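Local coordinates for endo-1,3-beta-glucanase, family GH16 (Zobellia galactanivorans, PDB 4BOW), which probably hydrolyses internal beta-1,3-glucosidic bonds of glucans such as laminarin through its family GH16 catalytic module, the part present here, at residues P112-L117 with D144-N149. The protein carries 1 engineered substitution. Numbering follows the deposited sequence.
With GLC (alpha-D-glucopyranose), chain C; BGC (beta-D-glucopyranose), chain B.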
ATOM      1  N   PRO A 112      -6.586   4.944   1.386  1.00 11.06           N
ATOM      2  CA  PRO A 112      -5.586   4.043   2.005  1.00 11.46           C
ATOM      3  C   PRO A 112      -5.281   2.886   1.065  1.00 11.08           C
ATOM      4  O   PRO A 112      -6.152   2.486   0.230  1.00 11.91           O
ATOM      5  CB  PRO A 112      -6.340   3.533   3.240  1.00 13.29           C
ATOM      6  CG  PRO A 112      -7.811   3.436   2.790  1.00 12.59           C
ATOM      7  CD  PRO A 112      -7.959   4.750   1.922  1.00 11.41           C
ATOM      8  N   ALA A 113      -4.084   2.300   1.208  1.00 10.28           N
ATOM      9  CA  ALA A 113      -3.773   1.108   0.477  1.00 11.27           C
ATOM     10  C   ALA A 113      -2.752   0.278   1.193  1.00 10.68           C
ATOM     11  O   ALA A 113      -1.863   0.767   1.912  1.00 10.88           O
ATOM     12  CB  ALA A 113      -3.243   1.506  -0.954  1.00 12.21           C
ATOM     13  N   ILE A 114      -2.917  -1.044   0.928  1.00 10.30           N
ATOM     14  CA  ILE A 114      -1.974  -2.072   1.311  1.00 10.18           C
ATOM     15  C   ILE A 114      -1.679  -2.780  -0.014  1.00 11.33           C
ATOM     16  O   ILE A 114      -2.595  -3.358  -0.609  1.00 10.92           O
ATOM     17  CB  ILE A 114      -2.591  -3.129   2.289  1.00 10.96           C
ATOM     18  CG1 ILE A 114      -3.133  -2.392   3.551  1.00 12.87           C
ATOM     19  CG2 ILE A 114      -1.552  -4.216   2.631  1.00 12.73           C
ATOM     20  CD1 ILE A 114      -4.017  -3.332   4.414  1.00 14.25           C
ATOM     21  N   TRP A 115      -0.450  -2.743  -0.515  1.00 10.05           N
ATOM     22  CA  TRP A 115      -0.218  -3.239  -1.861  1.00 10.69           C
ATOM     23  C   TRP A 115       1.238  -3.643  -2.020  1.00 10.72           C
ATOM     24  O   TRP A 115       2.041  -3.515  -1.097  1.00 11.33           O
ATOM     25  CB  TRP A 115      -0.687  -2.175  -2.875  1.00 11.76           C
ATOM     26  CG  TRP A 115      -0.092  -0.792  -2.778  1.00 10.52           C
ATOM     27  CD1 TRP A 115      -0.151   0.088  -1.709  1.00 10.95           C
ATOM     28  CD2 TRP A 115       0.589  -0.111  -3.829  1.00 11.00           C
ATOM     29  NE1 TRP A 115       0.444   1.310  -2.068  1.00 10.91           N
ATOM     30  CE2 TRP A 115       0.915   1.197  -3.325  1.00 10.90           C
ATOM     31  CE3 TRP A 115       0.975  -0.475  -5.150  1.00 11.67           C
ATOM     32  CZ2 TRP A 115       1.531   2.187  -4.134  1.00 12.05           C
ATOM     33  CZ3 TRP A 115       1.601   0.519  -5.935  1.00 13.72           C
ATOM     34  CH2 TRP A 115       1.886   1.818  -5.448  1.00 12.86           C
ATOM     35  N   THR A 116       1.560  -4.137  -3.199  1.00 11.54           N
ATOM     36  CA  THR A 116       2.918  -4.523  -3.487  1.00 11.68           C
ATOM     37  C   THR A 116       3.398  -3.959  -4.812  1.00 11.89           C
ATOM     38  O   THR A 116       2.594  -3.615  -5.714  1.00 12.53           O
ATOM     39  CB  THR A 116       3.081  -6.062  -3.617  1.00 12.09           C
ATOM     40  OG1 THR A 116       2.603  -6.521  -4.944  1.00 12.95           O
ATOM     41  CG2 THR A 116       2.379  -6.838  -2.495  1.00 13.37           C
ATOM     42  N   LEU A 117       4.703  -3.832  -4.979  1.00 11.52           N
ATOM     43  CA  LEU A 117       5.340  -3.517  -6.260  1.00 10.99           C
ATOM     44  C   LEU A 117       6.419  -4.557  -6.455  1.00 11.27           C
ATOM     45  O   LEU A 117       7.137  -4.946  -5.508  1.00 11.84           O
ATOM     46  CB  LEU A 117       6.027  -2.140  -6.294  1.00 13.14           C
ATOM     47  CG  LEU A 117       5.063  -0.988  -6.516  1.00 13.71           C
ATOM     48  CD1 LEU A 117       5.796   0.330  -6.190  1.00 14.86           C
ATOM     49  CD2 LEU A 117       4.536  -1.075  -7.990  1.00 14.08           C
ATOM     50  N   ASP A 144      -2.757  -5.181  -5.442  1.00 14.38           N
ATOM     51  CA  ASP A 144      -3.438  -4.409  -4.376  1.00 14.12           C
ATOM     52  C   ASP A 144      -4.153  -5.332  -3.434  1.00 14.76           C
ATOM     53  O   ASP A 144      -5.253  -5.864  -3.869  1.00 17.50           O
ATOM     54  CB  ASP A 144      -4.437  -3.386  -5.021  1.00 15.72           C
ATOM     55  CG  ASP A 144      -3.694  -2.351  -5.815  1.00 16.27           C
ATOM     56  OD1 ASP A 144      -3.004  -1.545  -5.180  1.00 34.02           O
ATOM     57  OD2 ASP A 144      -3.940  -2.065  -6.974  1.00 25.93           O
ATOM     58  N   ILE A 145      -3.679  -5.476  -2.198  1.00 11.87           N
ATOM     59  CA  ILE A 145      -4.348  -6.315  -1.177  1.00 12.75           C
ATOM     60  C   ILE A 145      -5.576  -5.542  -0.635  1.00 12.15           C
ATOM     61  O   ILE A 145      -6.613  -6.146  -0.431  1.00 14.10           O
ATOM     62  CB  ILE A 145      -3.316  -6.610  -0.076  1.00 12.59           C
ATOM     63  CG1 ILE A 145      -2.141  -7.361  -0.664  1.00 14.03           C
ATOM     64  CG2 ILE A 145      -4.022  -7.450   0.974  1.00 16.40           C
ATOM     65  CD1 ILE A 145      -1.016  -7.665   0.300  1.00 14.64           C
ATOM     66  N   LEU A 146      -5.454  -4.228  -0.485  1.00 11.99           N
ATOM     67  CA  LEU A 146      -6.562  -3.435  -0.014  1.00 12.47           C
ATOM     68  C   LEU A 146      -6.442  -2.078  -0.629  1.00 12.26           C
ATOM     69  O   LEU A 146      -5.358  -1.419  -0.549  1.00 13.57           O
ATOM     70  CB  LEU A 146      -6.489  -3.331   1.521  1.00 13.33           C
ATOM     71  CG  LEU A 146      -7.518  -2.447   2.249  1.00 16.47           C
ATOM     72  CD1 LEU A 146      -7.181  -1.035   2.311  1.00 17.75           C
ATOM     73  CD2 LEU A 146      -8.989  -2.663   1.757  1.00 16.06           C
ATOM     74  N   GLU A 147      -7.501  -1.520  -1.182  1.00 13.70           N
ATOM     75  CA  GLU A 147      -7.684  -0.070  -1.368  1.00 13.78           C
ATOM     76  C   GLU A 147      -9.086   0.258  -0.967  1.00 13.82           C
ATOM     77  O   GLU A 147      -9.983  -0.559  -1.037  1.00 14.55           O
ATOM     78  CB  GLU A 147      -7.454   0.449  -2.774  1.00 14.20           C
ATOM     79  CG  GLU A 147      -6.077   0.038  -3.331  1.00 17.59           C
ATOM     80  CD  GLU A 147      -6.034   0.513  -4.763  1.00 17.31           C
ATOM     81  OE1 GLU A 147      -5.866   1.695  -5.148  1.00 17.52           O
ATOM     82  OE2 GLU A 147      -6.224  -0.328  -5.793  1.00 22.50           O
ATOM     83  N   GLN A 148      -9.278   1.506  -0.482  1.00 13.68           N
ATOM     84  CA  GLN A 148     -10.643   2.088  -0.450  1.00 13.78           C
ATOM     85  C   GLN A 148     -10.583   3.392  -1.143  1.00 13.58           C
ATOM     86  O   GLN A 148      -9.616   4.157  -1.000  1.00 14.28           O
ATOM     87  CB  GLN A 148     -11.170   2.289   0.982  1.00 16.16           C
ATOM     88  CG  GLN A 148     -11.665   1.050   1.692  1.00 17.82           C
ATOM     89  CD  GLN A 148     -12.650   1.441   2.801  1.00 15.92           C
ATOM     90  OE1 GLN A 148     -12.308   2.199   3.730  1.00 15.56           O
ATOM     91  NE2 GLN A 148     -13.790   0.816   2.789  1.00 15.72           N
ATOM     92  N   ASN A 149     -11.629   3.668  -1.921  1.00 13.56           N
ATOM     93  CA  ASN A 149     -11.749   4.999  -2.478  1.00 13.75           C
ATOM     94  C   ASN A 149     -12.304   6.004  -1.450  1.00 14.32           C
ATOM     95  O   ASN A 149     -12.619   5.626  -0.333  1.00 14.57           O
ATOM     96  CB  ASN A 149     -12.577   4.995  -3.784  1.00 15.79           C
ATOM     97  CG  ASN A 149     -13.971   4.464  -3.611  1.00 16.73           C
ATOM     98  OD1 ASN A 149     -14.435   3.645  -4.507  1.00 19.20           O
ATOM     99  ND2 ASN A 149     -14.645   4.862  -2.635  1.00 15.08           N
TER
HETATM  100  C1  GLC C   1      -2.825   0.786  -7.400  1.00 18.90           C
HETATM  101  C2  GLC C   1      -2.372   1.865  -8.360  1.00 15.30           C
HETATM  102  C3  GLC C   1      -1.233   2.753  -7.836  1.00 15.16           C
HETATM  103  C4  GLC C   1      -1.745   3.266  -6.498  1.00 12.39           C
HETATM  104  C5  GLC C   1      -1.824   2.071  -5.617  1.00 13.37           C
HETATM  105  C6  GLC C   1      -2.207   2.359  -4.136  1.00 14.35           C
HETATM  106  O1  GLC C   1      -1.786  -0.172  -7.295  1.00 21.74           O
HETATM  107  O2  GLC C   1      -2.000   1.201  -9.556  1.00 16.90           O
HETATM  108  O3  GLC C   1      -0.945   3.874  -8.734  1.00 14.67           O
HETATM  109  O4  GLC C   1      -0.731   4.117  -5.986  1.00 13.98           O
HETATM  110  O5  GLC C   1      -2.901   1.236  -6.084  1.00 15.25           O
HETATM  111  O6  GLC C   1      -3.524   3.033  -4.084  1.00 13.58           O
HETATM  112  C2  BGC B   2       0.204   4.771 -10.587  1.00 14.13           C
HETATM  113  C3  BGC B   2       1.417   4.583 -11.437  1.00 16.89           C
HETATM  114  C4  BGC B   2       2.691   4.390 -10.583  1.00 16.13           C
HETATM  115  C5  BGC B   2       2.477   3.137  -9.688  1.00 14.06           C
HETATM  116  C6  BGC B   2       3.620   2.900  -8.707  1.00 16.61           C
HETATM  117  C1  BGC B   2       0.151   3.593  -9.642  1.00 13.12           C
HETATM  118  O2  BGC B   2      -0.962   4.803 -11.352  1.00 15.84           O
HETATM  119  O3  BGC B   2       1.631   5.863 -12.125  1.00 16.87           O
HETATM  120  O4  BGC B   2       3.835   4.050 -11.397  1.00 16.44           O
HETATM  121  O5  BGC B   2       1.337   3.480  -8.857  1.00 13.91           O
HETATM  122  O6  BGC B   2       3.822   4.069  -7.840  1.00 16.11           O
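I114 and L146 form an antiparallel hydrogen-bonded pair: I114 N donates to L146 O at 2.9 Å, nearly straight at 167°, and L146 N returns a bond to I114 O. A classic beta bulge follows, for I145 N also approaches I114 O, making a weak, bent bond. The extra residue shifts the register, so that D144 pairs with W115 while E147 pairs with A113, all four on the face of the GH16 beta-sandwich that holds the bound sugars; the DxxE spacing matches the bulged active-site strand of laminarinase-type family members. The alpha-glucose lies across these side chains. Its O6 donates to E147 OE1 at 2.9 Å, an oxygen that also receives W111 NE1. D144 lies at the anomeric carbon, its OD1 2.8 Å and OD2 2.9 Å from sugar O1, whose single proton could serve either. W115 holds CG between its backbone N and carbonyl carbon (chi1 56°), raising the indole alongside the D144 carboxylate, the two planes 37° apart. Glucose C6 sits over one indole face, 3.4 Å from W115 CE2, while W115 NE1 is fixed by N227; the second sugar, a beta-glucose, meets the ring edge. With the indole cut back to an alanine, the glucose would probably be held less firmly and N227 OD1 left without its indole N-H. On the opposite face of the strands, I114 and L146 pack against Y189 of strand 187-193, in the interior of the sandwich; I145 touches it too. I114 sends its branches to different partners: CG2 rests 4.0 Å from I145 CB, whereas CD1 meets L146 CB at 3.8 Å.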